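Long-range contacts in flavocytochrome C3 fumarate reductase (Shewanella frigidimarina, PDB 1QO8), which reduces fumarate to succinate, essentially in that direction alone, using one FAD and four covalently bound c-type hemes in each subunit: residues D182-F187 / I206-S211; P323-M328 / D355-H360; I347-T352 / A511-L516; G409-I414 / A491-P496; N418-K423 / M480-T485. One frame throughout, in Å; residues are numbered along the deposited sequence.

Contact 1: D182-F187 / I206-S211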
# COMPACT_ATOMS: atom_id res chain seq x y z
N ASP A 182 -27.91 -25.15 3.80
CA ASP A 182 -27.00 -24.02 3.81
C ASP A 182 -27.85 -22.81 3.45
O ASP A 182 -28.98 -22.99 3.02
CB ASP A 182 -25.88 -24.24 2.81
CG ASP A 182 -24.71 -23.27 2.81
OD1 ASP A 182 -24.60 -22.50 3.80
OD2 ASP A 182 -23.90 -23.34 1.84
N LYS A 183 -27.41 -21.60 3.75
CA LYS A 183 -28.18 -20.40 3.48
C LYS A 183 -27.17 -19.34 3.00
O LYS A 183 -26.03 -19.32 3.48
CB LYS A 183 -28.90 -19.77 4.67
CG LYS A 183 -29.85 -20.70 5.40
CD LYS A 183 -30.49 -20.10 6.63
CE LYS A 183 -31.19 -21.18 7.45
NZ LYS A 183 -32.63 -21.28 7.04
N VAL A 184 -27.63 -18.51 2.11
CA VAL A 184 -26.83 -17.43 1.58
C VAL A 184 -26.22 -16.59 2.71
O VAL A 184 -25.04 -16.22 2.63
CB VAL A 184 -27.66 -16.57 0.64
CG1 VAL A 184 -26.96 -15.25 0.33
CG2 VAL A 184 -27.91 -17.28 -0.66
N GLU A 185 -26.97 -16.33 3.78
CA GLU A 185 -26.51 -15.50 4.87
C GLU A 185 -25.41 -16.23 5.59
O GLU A 185 -24.54 -15.56 6.10
CB GLU A 185 -27.62 -15.07 5.86
CG GLU A 185 -28.82 -16.02 5.91
CD GLU A 185 -29.66 -15.94 4.64
OE1 GLU A 185 -30.23 -14.88 4.32
OE2 GLU A 185 -29.75 -16.95 3.92
N TRP A 186 -25.44 -17.56 5.67
CA TRP A 186 -24.35 -18.29 6.29
C TRP A 186 -23.05 -18.15 5.50
O TRP A 186 -21.97 -17.95 6.06
CB TRP A 186 -24.80 -19.74 6.45
CG TRP A 186 -25.90 -19.89 7.48
CD1 TRP A 186 -26.47 -18.94 8.28
CD2 TRP A 186 -26.55 -21.12 7.84
NE1 TRP A 186 -27.43 -19.47 9.08
CE2 TRP A 186 -27.49 -20.82 8.84
CE3 TRP A 186 -26.44 -22.44 7.37
CZ2 TRP A 186 -28.33 -21.81 9.39
CZ3 TRP A 186 -27.26 -23.41 7.93
CH2 TRP A 186 -28.20 -23.08 8.93
N PHE A 187 -23.18 -18.32 4.19
CA PHE A 187 -22.02 -18.09 3.28
C PHE A 187 -21.47 -16.68 3.50
O PHE A 187 -20.26 -16.43 3.62
CB PHE A 187 -22.50 -18.28 1.82
CG PHE A 187 -21.44 -18.22 0.76
CD1 PHE A 187 -20.64 -17.11 0.58
CD2 PHE A 187 -21.20 -19.31 -0.06
CE1 PHE A 187 -19.65 -17.06 -0.40
CE2 PHE A 187 -20.21 -19.28 -1.04
CZ PHE A 187 -19.40 -18.16 -1.20
N ILE A 206 -23.04 -10.67 -3.56
CA ILE A 206 -23.02 -11.16 -4.94
C ILE A 206 -22.28 -12.47 -5.11
O ILE A 206 -22.76 -13.37 -5.83
CB ILE A 206 -22.38 -10.10 -5.85
CG1 ILE A 206 -23.40 -8.93 -5.87
CG2 ILE A 206 -22.06 -10.60 -7.24
CD1 ILE A 206 -23.04 -7.79 -6.77
N LEU A 207 -21.12 -12.55 -4.46
CA LEU A 207 -20.38 -13.81 -4.43
C LEU A 207 -21.31 -14.94 -3.96
O LEU A 207 -21.49 -15.89 -4.72
CB LEU A 207 -19.12 -13.78 -3.55
CG LEU A 207 -18.31 -15.07 -3.64
CD1 LEU A 207 -17.83 -15.25 -5.06
CD2 LEU A 207 -17.12 -15.08 -2.66
N ALA A 208 -21.92 -14.79 -2.79
CA ALA A 208 -22.81 -15.79 -2.24
C ALA A 208 -23.99 -16.06 -3.18
O ALA A 208 -24.29 -17.19 -3.52
CB ALA A 208 -23.39 -15.41 -0.87
N GLU A 209 -24.63 -14.99 -3.65
CA GLU A 209 -25.87 -15.12 -4.38
C GLU A 209 -25.72 -15.83 -5.71
O GLU A 209 -26.68 -16.45 -6.15
CB GLU A 209 -26.47 -13.73 -4.63
CG GLU A 209 -27.18 -13.26 -3.35
CD GLU A 209 -27.68 -11.83 -3.49
OE1 GLU A 209 -27.33 -11.13 -4.45
OE2 GLU A 209 -28.46 -11.44 -2.59
N GLN A 210 -24.58 -15.72 -6.37
CA GLN A 210 -24.39 -16.17 -7.73
C GLN A 210 -23.47 -17.37 -7.86
O GLN A 210 -23.07 -17.78 -8.94
CB GLN A 210 -23.83 -14.96 -8.52
CG GLN A 210 -25.00 -14.06 -8.92
CD GLN A 210 -24.58 -12.72 -9.47
OE1 GLN A 210 -25.17 -11.70 -9.10
NE2 GLN A 210 -23.62 -12.65 -10.40
N SER A 211 -23.04 -17.91 -6.76
CA SER A 211 -22.11 -19.02 -6.65
C SER A 211 -22.73 -20.30 -7.18
O SER A 211 -21.99 -20.94 -7.94
CB SER A 211 -21.62 -19.17 -5.22
OG SER A 211 -22.62 -19.37 -4.23

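Contact 2: P323-M328 / D355-H360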
# COMPACT_ATOMS: atom_id res chain seq x y z
N PRO A 323 7.14 -6.49 4.30
CA PRO A 323 8.51 -6.83 4.51
C PRO A 323 8.82 -7.97 5.44
O PRO A 323 9.84 -8.59 5.14
CB PRO A 323 9.22 -5.52 5.02
CG PRO A 323 8.08 -4.82 5.67
CD PRO A 323 6.83 -5.15 4.90
N THR A 324 8.00 -8.39 6.38
CA THR A 324 8.32 -9.46 7.29
C THR A 324 8.02 -10.80 6.60
O THR A 324 8.41 -11.82 7.16
CB THR A 324 7.56 -9.47 8.63
OG1 THR A 324 6.14 -9.39 8.47
CG2 THR A 324 8.08 -8.32 9.45
N MET A 325 7.41 -10.74 5.42
CA MET A 325 7.18 -11.89 4.58
C MET A 325 8.18 -11.97 3.45
O MET A 325 8.11 -12.94 2.70
CB MET A 325 5.75 -11.90 4.02
CG MET A 325 4.76 -11.69 5.18
SD MET A 325 3.06 -11.52 4.54
CE MET A 325 2.59 -13.19 4.13
N LYS A 326 9.17 -11.08 3.32
CA LYS A 326 10.00 -11.07 2.14
C LYS A 326 10.88 -12.33 1.97
O LYS A 326 11.44 -12.41 0.87
CB LYS A 326 10.96 -9.89 2.04
CG LYS A 326 12.07 -9.78 3.07
CD LYS A 326 13.00 -8.67 2.63
CE LYS A 326 13.62 -7.88 3.72
NZ LYS A 326 14.82 -8.47 4.39
N ASP A 327 11.15 -13.11 3.00
CA ASP A 327 11.98 -14.30 2.86
C ASP A 327 11.14 -15.57 2.76
O ASP A 327 11.69 -16.64 2.84
CB ASP A 327 12.90 -14.40 4.11
CG ASP A 327 13.93 -13.28 4.15
OD1 ASP A 327 14.76 -13.15 3.21
OD2 ASP A 327 13.99 -12.46 5.09
N MET A 328 9.81 -15.50 2.63
CA MET A 328 8.99 -16.65 2.38
C MET A 328 9.20 -17.17 0.94
O MET A 328 9.66 -16.38 0.15
CB MET A 328 7.55 -16.15 2.54
CG MET A 328 7.24 -15.84 4.04
SD MET A 328 5.48 -15.78 4.15
CE MET A 328 5.32 -15.62 6.04
N ASP A 355 -2.39 -4.12 0.62
CA ASP A 355 -1.19 -4.72 1.21
C ASP A 355 -1.50 -6.05 1.92
O ASP A 355 -0.54 -6.62 2.47
CB ASP A 355 -0.47 -3.74 2.11
CG ASP A 355 -1.20 -3.08 3.26
OD1 ASP A 355 -2.42 -2.91 3.15
OD2 ASP A 355 -0.53 -2.77 4.26
N TRP A 356 -2.65 -6.64 1.79
CA TRP A 356 -3.07 -7.80 2.60
C TRP A 356 -2.68 -9.11 1.88
O TRP A 356 -3.15 -9.28 0.74
CB TRP A 356 -4.56 -7.76 3.04
CG TRP A 356 -4.64 -6.82 4.21
CD1 TRP A 356 -4.91 -5.48 4.18
CD2 TRP A 356 -4.39 -7.13 5.58
NE1 TRP A 356 -4.85 -4.92 5.44
CE2 TRP A 356 -4.51 -5.92 6.31
CE3 TRP A 356 -4.03 -8.31 6.24
CZ2 TRP A 356 -4.30 -5.87 7.69
CZ3 TRP A 356 -3.79 -8.24 7.61
CH2 TRP A 356 -3.98 -7.04 8.32
N VAL A 357 -1.67 -9.77 2.40
CA VAL A 357 -1.06 -10.97 1.82
C VAL A 357 -1.17 -12.18 2.77
O VAL A 357 -0.97 -12.19 4.00
CB VAL A 357 0.40 -10.71 1.45
CG1 VAL A 357 1.10 -11.92 0.81
CG2 VAL A 357 0.49 -9.46 0.53
N GLN A 358 -1.79 -13.22 2.17
CA GLN A 358 -2.01 -14.49 2.88
C GLN A 358 -0.87 -15.43 2.50
O GLN A 358 -0.45 -15.54 1.34
CB GLN A 358 -3.34 -15.12 2.63
CG GLN A 358 -3.47 -16.57 3.18
CD GLN A 358 -4.76 -17.06 2.57
OE1 GLN A 358 -4.79 -17.47 1.43
NE2 GLN A 358 -5.83 -16.94 3.35
N ALA A 359 -0.43 -16.10 3.58
CA ALA A 359 0.65 -17.09 3.37
C ALA A 359 0.27 -18.47 3.86
O ALA A 359 -0.57 -18.58 4.73
CB ALA A 359 1.85 -16.68 4.23
N HIS A 360 1.14 -19.44 3.63
CA HIS A 360 0.88 -20.80 4.12
C HIS A 360 2.15 -21.16 4.87
O HIS A 360 3.24 -20.92 4.41
CB HIS A 360 0.54 -21.73 2.95
CG HIS A 360 0.35 -23.14 3.40
ND1 HIS A 360 -0.86 -23.78 3.47
CD2 HIS A 360 1.27 -24.07 3.80
CE1 HIS A 360 -0.70 -25.02 3.92
NE2 HIS A 360 0.57 -25.20 4.05

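Contact 3: I347-T352 / A511-L516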
# COMPACT_ATOMS: atom_id res chain seq x y z
N ILE A 347 -2.21 4.51 -13.90
CA ILE A 347 -3.13 5.43 -14.50
C ILE A 347 -4.10 6.02 -13.50
O ILE A 347 -4.99 6.72 -13.98
CB ILE A 347 -3.88 4.82 -15.71
CG1 ILE A 347 -4.70 3.64 -15.22
CG2 ILE A 347 -2.87 4.42 -16.78
CD1 ILE A 347 -6.08 3.36 -15.71
N GLY A 348 -4.01 5.80 -12.20
CA GLY A 348 -4.86 6.43 -11.21
C GLY A 348 -5.97 5.59 -10.65
O GLY A 348 -6.91 6.17 -10.04
N ALA A 349 -5.94 4.26 -10.93
CA ALA A 349 -6.96 3.42 -10.24
C ALA A 349 -6.68 3.47 -8.73
O ALA A 349 -5.53 3.64 -8.30
CB ALA A 349 -6.92 1.96 -10.69
N SER A 350 -7.70 3.50 -7.92
CA SER A 350 -7.53 3.13 -6.51
C SER A 350 -7.45 1.61 -6.26
O SER A 350 -7.84 0.86 -7.16
CB SER A 350 -8.70 3.69 -5.74
OG SER A 350 -9.99 3.30 -6.13
N MET A 351 -7.03 1.23 -5.07
CA MET A 351 -6.81 -0.10 -4.61
C MET A 351 -7.68 -0.41 -3.40
O MET A 351 -8.24 0.50 -2.73
CB MET A 351 -5.36 -0.35 -4.25
CG MET A 351 -4.21 0.01 -5.18
SD MET A 351 -4.36 -1.04 -6.64
CE MET A 351 -4.21 0.11 -8.01
N THR A 352 -7.90 -1.65 -3.10
CA THR A 352 -8.67 -2.04 -1.87
C THR A 352 -7.81 -2.98 -1.04
O THR A 352 -7.33 -4.03 -1.58
CB THR A 352 -10.01 -2.72 -2.23
OG1 THR A 352 -10.90 -1.86 -2.93
CG2 THR A 352 -10.80 -3.22 -1.01
N ALA A 511 -18.00 -4.60 -11.39
CA ALA A 511 -16.64 -4.96 -11.68
C ALA A 511 -15.97 -3.92 -12.56
O ALA A 511 -14.99 -4.25 -13.24
CB ALA A 511 -16.48 -6.33 -12.36
N SER A 512 -16.42 -2.67 -12.48
CA SER A 512 -15.61 -1.57 -12.99
C SER A 512 -14.44 -1.36 -12.02
O SER A 512 -14.76 -1.37 -10.82
CB SER A 512 -16.41 -0.25 -12.95
OG SER A 512 -17.23 -0.19 -14.11
N VAL A 513 -13.25 -1.10 -12.56
CA VAL A 513 -12.22 -0.56 -11.69
C VAL A 513 -12.50 0.91 -11.35
O VAL A 513 -12.92 1.69 -12.20
CB VAL A 513 -10.86 -0.73 -12.39
CG1 VAL A 513 -9.73 -0.17 -11.54
CG2 VAL A 513 -10.59 -2.24 -12.66
N LEU A 514 -12.26 1.31 -10.10
CA LEU A 514 -12.49 2.66 -9.64
C LEU A 514 -11.22 3.51 -9.63
O LEU A 514 -10.10 3.04 -9.52
CB LEU A 514 -13.06 2.59 -8.20
CG LEU A 514 -14.16 1.54 -8.06
CD1 LEU A 514 -14.64 1.43 -6.62
CD2 LEU A 514 -15.32 1.86 -9.04
N ASP A 515 -11.43 4.82 -9.82
CA ASP A 515 -10.39 5.84 -9.79
C ASP A 515 -10.24 6.35 -8.38
O ASP A 515 -10.79 5.75 -7.47
CB ASP A 515 -10.70 7.04 -10.74
CG ASP A 515 -12.01 7.72 -10.34
OD1 ASP A 515 -12.55 7.68 -9.22
OD2 ASP A 515 -12.65 8.30 -11.25
N LEU A 516 -9.51 7.40 -8.09
CA LEU A 516 -9.26 7.92 -6.75
C LEU A 516 -10.44 8.61 -6.08
O LEU A 516 -10.36 8.83 -4.88
CB LEU A 516 -8.08 8.91 -6.77
CG LEU A 516 -6.79 8.30 -7.34
CD1 LEU A 516 -5.71 9.36 -7.24
CD2 LEU A 516 -6.48 6.98 -6.63
O HOH W 1 -8.05 8.80 -10.60

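Contact 4: G409-I414 / A491-P496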
# COMPACT_ATOMS: atom_id res chain seq x y z
N GLY A 409 18.61 -19.92 7.92
CA GLY A 409 18.20 -20.23 6.55
C GLY A 409 16.73 -19.99 6.37
O GLY A 409 16.23 -20.07 5.25
N GLN A 410 15.95 -19.66 7.40
CA GLN A 410 14.51 -19.48 7.17
C GLN A 410 13.72 -20.63 6.59
O GLN A 410 12.71 -20.41 5.90
CB GLN A 410 14.34 -18.39 6.09
CG GLN A 410 13.57 -17.26 6.68
CD GLN A 410 14.58 -16.20 7.13
OE1 GLN A 410 15.79 -16.45 7.01
NE2 GLN A 410 13.93 -15.13 7.56
N PHE A 411 14.11 -21.86 6.89
CA PHE A 411 13.30 -23.01 6.50
C PHE A 411 13.33 -24.07 7.62
O PHE A 411 14.10 -23.94 8.55
CB PHE A 411 13.83 -23.60 5.20
CG PHE A 411 15.13 -24.32 5.35
CD1 PHE A 411 16.31 -23.62 5.28
CD2 PHE A 411 15.18 -25.69 5.57
CE1 PHE A 411 17.56 -24.23 5.38
CE2 PHE A 411 16.41 -26.31 5.76
CZ PHE A 411 17.61 -25.61 5.64
N ALA A 412 12.55 -25.13 7.42
CA ALA A 412 12.65 -26.21 8.46
C ALA A 412 12.55 -27.51 7.68
O ALA A 412 12.33 -27.53 6.43
CB ALA A 412 11.52 -25.99 9.47
N TRP A 413 12.72 -28.60 8.37
CA TRP A 413 12.46 -29.94 7.83
C TRP A 413 11.27 -30.61 8.50
O TRP A 413 11.18 -30.69 9.75
CB TRP A 413 13.74 -30.73 8.12
CG TRP A 413 14.96 -30.37 7.35
CD1 TRP A 413 16.07 -29.76 7.81
CD2 TRP A 413 15.24 -30.71 5.97
NE1 TRP A 413 16.98 -29.64 6.79
CE2 TRP A 413 16.51 -30.24 5.67
CE3 TRP A 413 14.55 -31.41 5.01
CZ2 TRP A 413 17.12 -30.39 4.41
CZ3 TRP A 413 15.11 -31.59 3.75
CH2 TRP A 413 16.40 -31.05 3.46
N ILE A 414 10.37 -31.24 7.75
CA ILE A 414 9.37 -32.06 8.44
C ILE A 414 9.76 -33.54 8.31
O ILE A 414 10.07 -33.91 7.17
CB ILE A 414 7.97 -31.75 7.97
CG1 ILE A 414 7.59 -30.37 8.54
CG2 ILE A 414 6.98 -32.83 8.38
CD1 ILE A 414 6.32 -29.78 7.99
N ALA A 491 12.51 -36.92 5.26
CA ALA A 491 12.33 -35.48 5.52
C ALA A 491 11.87 -34.70 4.27
O ALA A 491 12.31 -35.01 3.15
CB ALA A 491 13.65 -34.88 5.95
N VAL A 492 11.09 -33.63 4.51
CA VAL A 492 10.73 -32.74 3.45
C VAL A 492 11.17 -31.29 3.83
O VAL A 492 10.89 -30.89 4.98
CB VAL A 492 9.28 -32.34 3.23
CG1 VAL A 492 9.00 -32.11 1.74
CG2 VAL A 492 8.27 -33.07 4.05
N LYS A 493 11.75 -30.57 2.87
CA LYS A 493 12.20 -29.22 3.21
C LYS A 493 11.12 -28.18 3.02
O LYS A 493 10.45 -28.21 1.99
CB LYS A 493 13.44 -28.90 2.38
CG LYS A 493 14.15 -27.58 2.75
CD LYS A 493 15.39 -27.59 1.81
CE LYS A 493 16.47 -26.64 2.13
NZ LYS A 493 17.57 -26.79 1.06
N VAL A 494 10.75 -27.39 4.07
CA VAL A 494 9.63 -26.44 3.93
C VAL A 494 9.92 -25.06 4.43
O VAL A 494 10.91 -24.82 5.10
CB VAL A 494 8.39 -26.94 4.70
CG1 VAL A 494 8.08 -28.37 4.25
CG2 VAL A 494 8.68 -26.95 6.23
N ALA A 495 9.11 -24.08 4.10
CA ALA A 495 9.18 -22.70 4.51
C ALA A 495 7.82 -22.09 4.25
O ALA A 495 7.01 -22.55 3.45
CB ALA A 495 10.33 -22.02 3.77
N PRO A 496 7.41 -21.14 5.10
CA PRO A 496 6.15 -20.48 4.82
C PRO A 496 6.22 -19.86 3.41
O PRO A 496 7.26 -19.46 2.95
CB PRO A 496 6.04 -19.39 5.89
CG PRO A 496 7.21 -19.54 6.76
CD PRO A 496 8.25 -20.47 6.09

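Contact 5: N418-K423 / M480-T485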
# COMPACT_ATOMS: atom_id res chain seq x y z
N ASN A 418 8.92 -44.69 8.93
CA ASN A 418 8.05 -45.59 8.17
C ASN A 418 6.71 -45.81 8.74
O ASN A 418 5.78 -46.19 8.01
CB ASN A 418 8.72 -46.97 7.94
CG ASN A 418 8.05 -48.10 7.20
OD1 ASN A 418 8.48 -49.06 6.55
ND2 ASN A 418 6.72 -48.24 7.06
N GLN A 419 6.47 -45.55 10.07
CA GLN A 419 5.10 -45.71 10.57
C GLN A 419 4.21 -44.66 9.97
O GLN A 419 3.02 -44.78 9.61
CB GLN A 419 5.01 -45.70 12.15
CG GLN A 419 6.17 -46.38 12.86
CD GLN A 419 6.20 -46.08 14.36
OE1 GLN A 419 5.28 -46.36 15.14
NE2 GLN A 419 7.19 -45.36 14.84
N LEU A 420 4.72 -43.37 10.00
CA LEU A 420 3.89 -42.33 9.41
C LEU A 420 3.78 -42.63 7.90
O LEU A 420 2.72 -42.49 7.38
CB LEU A 420 4.49 -40.89 9.56
CG LEU A 420 3.49 -39.77 9.34
CD1 LEU A 420 3.84 -38.58 10.28
CD2 LEU A 420 3.52 -39.21 7.90
N TYR A 421 4.87 -42.96 7.26
CA TYR A 421 4.87 -43.15 5.79
C TYR A 421 3.81 -44.18 5.45
O TYR A 421 2.97 -43.95 4.58
CB TYR A 421 6.20 -43.66 5.26
CG TYR A 421 6.34 -43.77 3.74
CD1 TYR A 421 6.75 -42.66 2.99
CD2 TYR A 421 6.13 -44.99 3.08
CE1 TYR A 421 6.92 -42.79 1.63
CE2 TYR A 421 6.26 -45.14 1.72
CZ TYR A 421 6.66 -43.98 0.99
OH TYR A 421 6.87 -44.05 -0.37
N LYS A 422 3.85 -45.30 6.23
CA LYS A 422 2.92 -46.39 5.92
C LYS A 422 1.50 -46.00 6.25
O LYS A 422 0.66 -46.58 5.61
CB LYS A 422 3.16 -47.73 6.63
CG LYS A 422 4.18 -48.58 5.97
CD LYS A 422 4.32 -49.98 6.53
CE LYS A 422 4.48 -50.00 8.05
NZ LYS A 422 4.85 -51.35 8.58
N LYS A 423 1.20 -45.03 7.08
CA LYS A 423 -0.18 -44.71 7.44
C LYS A 423 -0.78 -43.51 6.70
O LYS A 423 -1.90 -43.06 7.00
CB LYS A 423 -0.16 -44.21 8.91
CG LYS A 423 -1.53 -44.13 9.56
CD LYS A 423 -1.82 -42.78 10.23
CE LYS A 423 -3.26 -42.62 10.68
NZ LYS A 423 -3.86 -41.26 10.49
N MET A 480 1.47 -36.74 20.87
CA MET A 480 2.59 -37.34 20.21
C MET A 480 2.36 -38.80 19.78
O MET A 480 2.67 -39.79 20.41
CB MET A 480 3.89 -37.14 20.99
CG MET A 480 4.01 -35.65 21.51
SD MET A 480 5.48 -35.65 22.53
CE MET A 480 4.53 -35.64 24.10
N PRO A 481 1.90 -38.98 18.50
CA PRO A 481 1.26 -40.25 18.19
C PRO A 481 2.31 -41.17 17.66
O PRO A 481 1.98 -42.34 17.59
CB PRO A 481 0.10 -40.06 17.28
CG PRO A 481 0.10 -38.58 17.01
CD PRO A 481 1.06 -37.85 17.89
N LEU A 482 3.54 -40.82 17.41
CA LEU A 482 4.39 -41.81 16.75
C LEU A 482 5.74 -41.30 17.13
O LEU A 482 5.95 -40.10 17.09
CB LEU A 482 4.29 -41.63 15.16
CG LEU A 482 3.04 -42.09 14.43
CD1 LEU A 482 3.05 -41.94 12.86
CD2 LEU A 482 2.78 -43.58 14.71
N ASN A 483 6.68 -42.16 17.31
CA ASN A 483 8.06 -41.89 17.51
C ASN A 483 8.76 -42.17 16.17
O ASN A 483 8.09 -42.51 15.20
CB ASN A 483 8.48 -43.06 18.45
CG ASN A 483 8.19 -44.30 17.57
OD1 ASN A 483 7.05 -44.47 17.09
ND2 ASN A 483 8.97 -45.24 17.22
N MET A 484 10.05 -42.17 16.17
CA MET A 484 10.90 -42.35 15.01
C MET A 484 11.87 -43.47 15.40
O MET A 484 12.94 -43.23 15.96
CB MET A 484 11.60 -41.01 14.69
CG MET A 484 10.60 -40.00 14.09
SD MET A 484 11.36 -38.42 13.62
CE MET A 484 12.44 -39.01 12.35
N THR A 485 11.45 -44.69 15.11
CA THR A 485 12.23 -45.90 15.39
C THR A 485 12.14 -46.86 14.23
O THR A 485 12.93 -47.82 14.27
CB THR A 485 11.57 -46.67 16.59
OG1 THR A 485 10.18 -46.79 16.27
CG2 THR A 485 11.69 -45.94 17.90

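Contact 1: D182-F187 / I206-S211
The ring of F187 lies with one face against the backbone of A208: A208 CA sits over that face, 3.9 Å from the ring centroid and 17° off the ring normal, a CH-pi contact shifted toward the rim. The methyl of the same alanine fills the angle beside it, with A208 CB 3.5 Å from F187 CD1. L207 approaches differently. Its CD2 methyl comes in at the ring's edge, in the plane, 3.9 Å from F187 CE1, and the two side chains run at about a right angle, so the leucine meets the rim while the alanine holds the face. F187 is swung out to this place by a first torsion that sets CG anti to the backbone N (chi1 -174°), and N543 of helix 543-563 also touches it.

One turn earlier, V184 CG1 meets the alanine methyl, 3.8 Å from A208 CB, with the CG methylene of E209 grazing V184 CG1. A208 is thus shared by two side chains of the facing helix. S211 OG stands 4.0 Å from F187 CE2, but its hydroxyl is spent within its own helix on A208 O at 2.8 Å, and it accepts from V170 N. With no hydrogen bond across, the small A208 is consistent with a close approach of helix 184-194 to helix 201-220, a helix-to-helix packing within the FAD-binding domain.

Contact 2: P323-M328 / D355-H360
M325 reaches across to the strand through its last two atoms. Its CB points toward 355-360, and chi1 of -50° turns CG beside the backbone N, anti to the carbonyl carbon; CB and CG serve as the spacer. SD is the first atom to arrive, 4.1 Å from the carbonyl O of V357 and nearly as close to V357 CB. At chi3 (76°) the chain bends, and this carries CE on along the strand to A359, where it lies 3.6 Å from A359 CB. From that place the same methyl is also 3.7 Å from V357 O and 3.9 Å from V357 CG1, so a single methyl touches two residues whose side chains both face the loop.

M328 adds a second thioether. Its SD comes 3.7 Å from A359 CB, so the alanine methyl is met by M325 CE and by M328 SD. The type I turn from M325 to M328, with M328 N bonded to M325 O at 3.1 Å, brings both methionines to the same strand. With M325 cut back to an alanine, a gap would probably open beside V357, and the A359 methyl would keep M328 alone from this loop.

Q358 points away from the loop and bonds N538 OD1 and R539 O, the side on which H360, which probably binds succinate, also lies. No hydrogen bond spans the two segments: the contact rests on dispersion between flexible thioethers and small aliphatic groups, which fixes spacing more than direction.

Contact 3: I347-T352 / A511-L516
S350 is gripped by two successive carbonyls of the other segment. Its backbone N donates to L514 O at 2.9 Å, and its OG donates to D515 O, also at 2.9 Å but from above the carbonyl plane, 49° out of it. A first torsion of 58° tucks OG between the backbone N and the carbonyl carbon, which is what brings it to that oxygen. Next to it A349 CB packs on V513 CG1 at 3.6 Å, and A349 CA makes a close CA-H...O contact with L514 O. This is the tight part.

Toward G348, on the looser side, a water links the two backbones. It donates to G348 O at 2.9 Å and accepts from L516 N at 3.2 Å. L516 CG lies against that same G348 oxygen, 3.4 Å away, so the carbonyl is shared between a water and an aliphatic branch point.

G348, at positive phi, is the C-prime residue of the Schellman motif that ends helix 339-346. The chain then passes into strand 351-352, beside 489-505, while V513 pairs by backbone bonds with I521 and L524, and L516 O takes a hydrogen bond from R196 of the second subunit.

Contact 4: G409-I414 / A491-P496
K493 sets CG anti to its own backbone N (chi1 -172°) and then runs fully extended, so its chain travels out between two aromatic rings of the facing segment. F411 takes the less common first torsion of 72°, with CG between N and the carbonyl carbon, which turns its ring onto the lysine. K493 CE lies over one face of that ring, 3.8 Å from the centroid and 17° off the normal, and K493 NZ continues on the same side at 5.0 Å from the centroid as a cation-pi partner. Lower on the chain K493 CG touches the ring's rim at F411 CD2.

W413 meets the near end of the lysine: K493 CB sits over the six-membered ring in a CH-pi contact, 3.4 Å from W413 CZ3. The indole reaches on to A491, with W413 CE3 3.7 Å from A491 CB. Both rings cross the lysine obliquely.

Beneath these groups the strands are antiparallel. A412 and V494 form a hydrogen-bonded pair, with V494 N to A412 O nearly straight at 2.8 Å; I414 and V492 form the next, I414 N to V492 O also being 2.8 Å. W413 and K493 are the non-hydrogen-bonded pair between them. On the face opposite to lysine and tryptophan, I414 CD1 packs on V494 CG2, the two side chains crossing at about a right angle.

Strand 412-417 is placed between 381-383 and 489-505, with W413 bonded to V383 through its backbone and edge-to-face with Y437, while helix 397-405 covers P496.

Contact 5: N418-K423 / M480-T485
L482 lays one methyl on the first turn of helix 418-423 and the other on Q419. Its CD1 is 3.6 Å from L420 CA and 3.8 Å from L420 CB, the two leucine side chains crossing at about a right angle. Its CD2 lies alongside the glutamine, 4.0 Å from Q419 CB and 3.8 Å from Q419 OE1. L482 thus straddles two consecutive helix residues, and L420 is the buried one.

Q419 CG is anti to the carbonyl carbon, and the chain beyond it is extended, which carries the amide out past L482 to N483. The orientation of the N483 amide is doubtful, so the pairing between them is uncertain. The firm polar partner of Q419 is D417, whose OD2 accepts from Q419 NE2 and also from T485 N, tying the helix start to the loop. A leucine in place of Q419 would probably leave the D417 carboxylate without one of its donors.

The helix follows directly on strand 412-417, and N418 is joined to Q486 by a backbone bond. Helix 425-432 packs on L420 through V427, while helix 453-469 backs the loop, N464 accepting from M484 N, before the chain enters strand 489-505.

In the fold
Contacts 2 and 4 touch, M328 CB lying 3.4 Å from P496 O; strands 357-364 and 489-505 are also neighbours in one mixed sheet, and the two centres are about 16 Å apart. Contact 3 reaches this sheet through strand 351-352 and, like contact 2, meets the second subunit. Contact 5 adjoins contact 4 in sequence and lies about 52 Å between centres from contact 3, across the chain's centre. Contact 1 touches none of the others: its nearest atoms are about 8 Å from contact 3 and about 13 Å from contact 2. The probable substrate site lies nearest contact 2, which holds H360; the Q358 side chain is about 7 Å from FAD, and L207 of contact 1 about 9 Å.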